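Local atomic coordinates of GTPase-activating protein GYP1 (Saccharomyces cerevisiae, PDB entry 1FKM), a protein that stimulates GTP hydrolysis by Ypt/Rab-type GTPases, chiefly YPT1 and YPT7, by supplying a catalytic arginine finger and glutamine finger in trans through its TBC domain. Residues I21-R27 and V42-L46; R7-D12 and N32-H38. One frame throughout, in Å; residues are numbered along the deposited sequence.

Contact 1: I21-R27 and V42-L46; sequences INQQDLR and VWKLL
L26 of helix 23-30 meets V42, L45 and L46 of helix 39-46, and its side chain can be followed outward. From CB, with CG anti to the backbone N (chi1 -175°), the chain leads to CG, which lies 4.1 Å from CD2 of L46. There it forks: CD1 goes to V42, 3.8 Å from its CG1, while the L26 and L45 side chains cross at about a right angle, CD2 resting against CD1 and CB of L45. With the forked end gone, as in an alanine here, V42, L45 and L46 would probably be left facing a gap. I21, just ahead of the helix, adds its CD1 to the same patch, 3.6 Å from L45 CD1. At the other end R27 lays its CG on L46 CD2, at 3.7 Å. Q23 borders the patch; its chain bends at chi2 (76°) and offers NE2 to the carbonyl O of L45 in a straight but weak bond of 3.5 Å, while OE1 is buried without a polar partner. N22 caps the helix, its OD1 accepting from D25 N at 2.7 Å from above the carbonyl plane. L15 of helix 4-15 also touches I21, L26, V42 and L45. The arrangement is an apolar helix-helix packing, the segment axes 10.9 Å apart and crossing at -124°, within the all-helical TBC-domain structure.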
# COMPACT_ATOMS: atom_id res chain seq x y z
N ILE A 21 5.78 -20.20 -12.66
CA ILE A 21 6.68 -19.11 -12.28
C ILE A 21 7.39 -19.39 -10.96
O ILE A 21 6.75 -19.77 -9.97
CB ILE A 21 5.90 -17.78 -12.19
CG1 ILE A 21 5.28 -17.47 -13.55
CG2 ILE A 21 6.84 -16.64 -11.76
CD1 ILE A 21 4.40 -16.25 -13.58
N ASN A 22 8.70 -19.20 -10.94
CA ASN A 22 9.50 -19.42 -9.74
C ASN A 22 9.43 -18.23 -8.77
O ASN A 22 10.13 -17.23 -8.94
CB ASN A 22 10.97 -19.67 -10.12
CG ASN A 22 11.82 -20.03 -8.93
OD1 ASN A 22 11.91 -19.27 -7.96
ND2 ASN A 22 12.47 -21.19 -8.99
N GLN A 23 8.58 -18.37 -7.76
CA GLN A 23 8.36 -17.34 -6.74
C GLN A 23 9.66 -16.85 -6.10
O GLN A 23 9.82 -15.65 -5.85
CB GLN A 23 7.43 -17.89 -5.65
CG GLN A 23 6.95 -16.86 -4.64
CD GLN A 23 5.86 -15.96 -5.20
OE1 GLN A 23 6.04 -15.30 -6.23
NE2 GLN A 23 4.71 -15.92 -4.53
N GLN A 24 10.58 -17.77 -5.84
CA GLN A 24 11.86 -17.42 -5.23
C GLN A 24 12.65 -16.45 -6.10
O GLN A 24 13.11 -15.41 -5.63
CB GLN A 24 12.71 -18.67 -4.99
CG GLN A 24 12.28 -19.53 -3.82
CD GLN A 24 13.29 -20.61 -3.50
OE1 GLN A 24 14.47 -20.32 -3.25
NE2 GLN A 24 12.85 -21.87 -3.51
N ASP A 25 12.82 -16.81 -7.37
CA ASP A 25 13.56 -15.95 -8.28
C ASP A 25 12.87 -14.59 -8.38
O ASP A 25 13.53 -13.55 -8.36
CB ASP A 25 13.64 -16.57 -9.68
CG ASP A 25 14.47 -17.85 -9.71
OD1 ASP A 25 15.52 -17.89 -9.04
OD2 ASP A 25 14.07 -18.80 -10.41
N LEU A 26 11.55 -14.61 -8.47
CA LEU A 26 10.78 -13.37 -8.59
C LEU A 26 10.95 -12.44 -7.38
O LEU A 26 11.16 -11.23 -7.54
CB LEU A 26 9.30 -13.70 -8.80
CG LEU A 26 8.37 -12.51 -9.07
CD1 LEU A 26 8.83 -11.78 -10.33
CD2 LEU A 26 6.93 -13.01 -9.21
N ARG A 27 10.86 -12.99 -6.18
CA ARG A 27 11.02 -12.21 -4.96
C ARG A 27 12.43 -11.61 -4.88
O ARG A 27 12.60 -10.45 -4.50
CB ARG A 27 10.81 -13.09 -3.72
CG ARG A 27 9.37 -13.50 -3.46
CD ARG A 27 9.29 -14.30 -2.16
NE ARG A 27 9.93 -13.59 -1.06
CZ ARG A 27 9.99 -14.03 0.19
NH1 ARG A 27 9.46 -15.20 0.51
NH2 ARG A 27 10.60 -13.31 1.13
N VAL A 42 3.46 -8.79 -11.53
CA VAL A 42 4.33 -9.15 -10.42
C VAL A 42 3.71 -8.87 -9.05
O VAL A 42 3.86 -9.67 -8.14
CB VAL A 42 5.70 -8.44 -10.53
CG1 VAL A 42 6.59 -8.83 -9.35
CG2 VAL A 42 6.38 -8.85 -11.84
N TRP A 43 3.03 -7.73 -8.90
CA TRP A 43 2.39 -7.44 -7.62
C TRP A 43 1.33 -8.49 -7.30
O TRP A 43 1.20 -8.94 -6.16
CB TRP A 43 1.75 -6.05 -7.65
CG TRP A 43 2.69 -4.93 -7.31
CD1 TRP A 43 4.05 -4.90 -7.51
CD2 TRP A 43 2.33 -3.65 -6.78
NE1 TRP A 43 4.55 -3.67 -7.13
CE2 TRP A 43 3.52 -2.89 -6.68
CE3 TRP A 43 1.12 -3.08 -6.37
CZ2 TRP A 43 3.54 -1.58 -6.19
CZ3 TRP A 43 1.14 -1.77 -5.88
CH2 TRP A 43 2.33 -1.04 -5.80
N LYS A 44 0.55 -8.89 -8.30
CA LYS A 44 -0.49 -9.89 -8.09
C LYS A 44 0.11 -11.25 -7.73
O LYS A 44 -0.45 -11.98 -6.92
CB LYS A 44 -1.38 -10.00 -9.32
CG LYS A 44 -2.16 -8.72 -9.61
CD LYS A 44 -2.97 -8.81 -10.89
CE LYS A 44 -3.54 -7.44 -11.28
NZ LYS A 44 -4.24 -7.48 -12.60
N LEU A 45 1.26 -11.56 -8.31
CA LEU A 45 1.93 -12.83 -8.01
C LEU A 45 2.53 -12.80 -6.60
O LEU A 45 2.36 -13.75 -5.83
CB LEU A 45 3.04 -13.12 -9.02
CG LEU A 45 2.62 -13.54 -10.44
CD1 LEU A 45 3.82 -13.46 -11.38
CD2 LEU A 45 2.06 -14.97 -10.40
N LEU A 46 3.20 -11.71 -6.25
CA LEU A 46 3.83 -11.61 -4.94
C LEU A 46 2.87 -11.58 -3.76
O LEU A 46 3.17 -12.12 -2.69
CB LEU A 46 4.74 -10.38 -4.88
CG LEU A 46 5.96 -10.42 -5.81
CD1 LEU A 46 6.70 -9.07 -5.75
CD2 LEU A 46 6.89 -11.56 -5.40

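Contact 2: R7-D12 and N32-H38; sequences RISKFD and NGIPKIH
Helix 4-15 packs on the loop between helices 23-30 and 39-46, a mixed apolar and polar helix-loop contact at the N-terminal end of the all-helical TBC-domain structure. In the middle, P35 CD sits over one face of the F11 ring, 3.5 Å from its centroid, in a CH-pi contact. I8 passes alongside the same proline, its CG1 3.8 Å from P35 CB. F11 CB lies over one face of the H38 imidazole, 3.7 Å from its centroid, and I37 CG2 lies over the opposite face, toward the rim; the phenyl and imidazole are nearly parallel (20°) but too far displaced to stack.

Polar bonds grip both ends. R7, extended from CG to NE, donates from NH2 to G33 O at 2.8 Å, in the carbonyl plane on a lone pair, and NE adds a weak bond to the same oxygen. Water 1 bridges R7 NH1 and N32 ND2. At the positive phi of G33 (111°), a side chain would collide with the carbonyl O of N32. D12 OD1, salt-bridged to K16 as well, accepts from H38 NE2 at 2.9 Å; it lies in the H38 ring plane, whereas NE2 meets the carboxylate from above, 59° out of plane.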
# COMPACT_ATOMS: atom_id res chain seq x y z
N ARG A 7 16.85 -5.02 -17.52
CA ARG A 7 16.07 -5.42 -16.36
C ARG A 7 14.70 -5.92 -16.78
O ARG A 7 14.18 -6.89 -16.23
CB ARG A 7 15.95 -4.26 -15.38
CG ARG A 7 15.38 -4.68 -14.03
CD ARG A 7 15.66 -3.66 -12.95
NE ARG A 7 15.16 -4.11 -11.65
CZ ARG A 7 15.72 -5.08 -10.92
NH1 ARG A 7 16.81 -5.71 -11.35
NH2 ARG A 7 15.18 -5.41 -9.75
N ILE A 8 14.10 -5.26 -17.76
CA ILE A 8 12.80 -5.66 -18.26
C ILE A 8 12.91 -7.07 -18.83
O ILE A 8 12.01 -7.90 -18.64
CB ILE A 8 12.30 -4.67 -19.34
CG1 ILE A 8 11.91 -3.35 -18.67
CG2 ILE A 8 11.12 -5.26 -20.10
CD1 ILE A 8 11.62 -2.21 -19.63
N SER A 9 14.01 -7.35 -19.52
CA SER A 9 14.23 -8.66 -20.11
C SER A 9 14.39 -9.75 -19.04
O SER A 9 13.91 -10.86 -19.21
CB SER A 9 15.48 -8.64 -21.00
OG SER A 9 15.71 -9.92 -21.56
N LYS A 10 15.08 -9.42 -17.95
CA LYS A 10 15.28 -10.38 -16.86
C LYS A 10 13.93 -10.79 -16.29
O LYS A 10 13.69 -11.96 -16.01
CB LYS A 10 16.15 -9.77 -15.76
CG LYS A 10 17.57 -9.46 -16.20
CD LYS A 10 18.40 -8.91 -15.05
CE LYS A 10 18.55 -9.94 -13.93
NZ LYS A 10 19.31 -9.41 -12.77
N PHE A 11 13.04 -9.82 -16.10
CA PHE A 11 11.72 -10.14 -15.58
C PHE A 11 10.94 -10.95 -16.61
O PHE A 11 10.22 -11.88 -16.26
CB PHE A 11 10.94 -8.86 -15.23
CG PHE A 11 11.28 -8.30 -13.87
CD1 PHE A 11 12.43 -7.53 -13.68
CD2 PHE A 11 10.45 -8.56 -12.78
CE1 PHE A 11 12.74 -7.02 -12.42
CE2 PHE A 11 10.75 -8.05 -11.52
CZ PHE A 11 11.90 -7.28 -11.34
N ASP A 12 11.09 -10.60 -17.89
CA ASP A 12 10.39 -11.32 -18.95
C ASP A 12 10.68 -12.82 -18.93
O ASP A 12 9.77 -13.64 -19.04
CB ASP A 12 10.77 -10.76 -20.33
CG ASP A 12 10.11 -9.43 -20.63
OD1 ASP A 12 8.89 -9.30 -20.40
OD2 ASP A 12 10.81 -8.51 -21.11
N ASN A 32 14.63 -5.32 -5.34
CA ASN A 32 15.35 -4.14 -5.80
C ASN A 32 14.59 -3.26 -6.78
O ASN A 32 15.19 -2.41 -7.44
CB ASN A 32 16.69 -4.57 -6.42
CG ASN A 32 17.49 -5.46 -5.50
OD1 ASN A 32 17.70 -5.12 -4.33
ND2 ASN A 32 17.94 -6.59 -6.01
N GLY A 33 13.28 -3.47 -6.89
CA GLY A 33 12.49 -2.66 -7.80
C GLY A 33 11.95 -3.42 -8.99
O GLY A 33 12.64 -4.25 -9.59
N ILE A 34 10.71 -3.13 -9.36
CA ILE A 34 10.06 -3.79 -10.48
C ILE A 34 9.79 -2.80 -11.61
O ILE A 34 9.21 -1.74 -11.38
CB ILE A 34 8.71 -4.40 -10.03
CG1 ILE A 34 8.94 -5.39 -8.88
CG2 ILE A 34 8.03 -5.10 -11.21
CD1 ILE A 34 7.67 -5.74 -8.10
N PRO A 35 10.22 -3.14 -12.84
CA PRO A 35 10.00 -2.27 -14.00
C PRO A 35 8.50 -1.95 -14.05
O PRO A 35 7.68 -2.85 -13.86
CB PRO A 35 10.43 -3.14 -15.17
CG PRO A 35 11.54 -3.97 -14.57
CD PRO A 35 10.96 -4.35 -13.23
N LYS A 36 8.15 -0.70 -14.30
CA LYS A 36 6.74 -0.32 -14.32
C LYS A 36 5.84 -1.20 -15.20
O LYS A 36 4.72 -1.51 -14.81
CB LYS A 36 6.58 1.15 -14.71
CG LYS A 36 7.12 1.53 -16.08
CD LYS A 36 6.81 2.99 -16.39
CE LYS A 36 7.35 3.41 -17.75
NZ LYS A 36 8.83 3.38 -17.80
N ILE A 37 6.32 -1.61 -16.36
CA ILE A 37 5.50 -2.43 -17.23
C ILE A 37 5.14 -3.79 -16.61
O ILE A 37 4.12 -4.39 -16.94
CB ILE A 37 6.18 -2.65 -18.61
CG1 ILE A 37 5.19 -3.33 -19.56
CG2 ILE A 37 7.43 -3.50 -18.45
CD1 ILE A 37 5.72 -3.48 -20.97
N HIS A 38 5.97 -4.26 -15.68
CA HIS A 38 5.72 -5.56 -15.03
C HIS A 38 5.00 -5.51 -13.70
O HIS A 38 4.55 -6.55 -13.20
CB HIS A 38 7.05 -6.30 -14.83
CG HIS A 38 7.60 -6.89 -16.08
ND1 HIS A 38 8.85 -6.57 -16.57
CD2 HIS A 38 7.08 -7.78 -16.96
CE1 HIS A 38 9.07 -7.23 -17.69
NE2 HIS A 38 8.01 -7.97 -17.95
O HOH W 1 17.92 -6.89 -8.82

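Overall arrangement
The two contacts interleave along the chain in the order 7-12, 21-27, 32-38, 42-46, so the first three helices and the loop before the third close on one another as a compact unit at the N-terminal end of the GAP domain. Their centres are about 11 Å apart, on the same side of the chain's centre. I34 joins them: its CD1 lies 3.5 Å from V42 CG1 and also packs on W43 and L46, while V42 CG2 approaches F11 CD2. Among the links to helix 247-261, D255 accepts from I34 N and W43 NE1. Both contacts lie away from the arginine finger R96 and glutamine finger Q131, and are structural packing of the GAP domain.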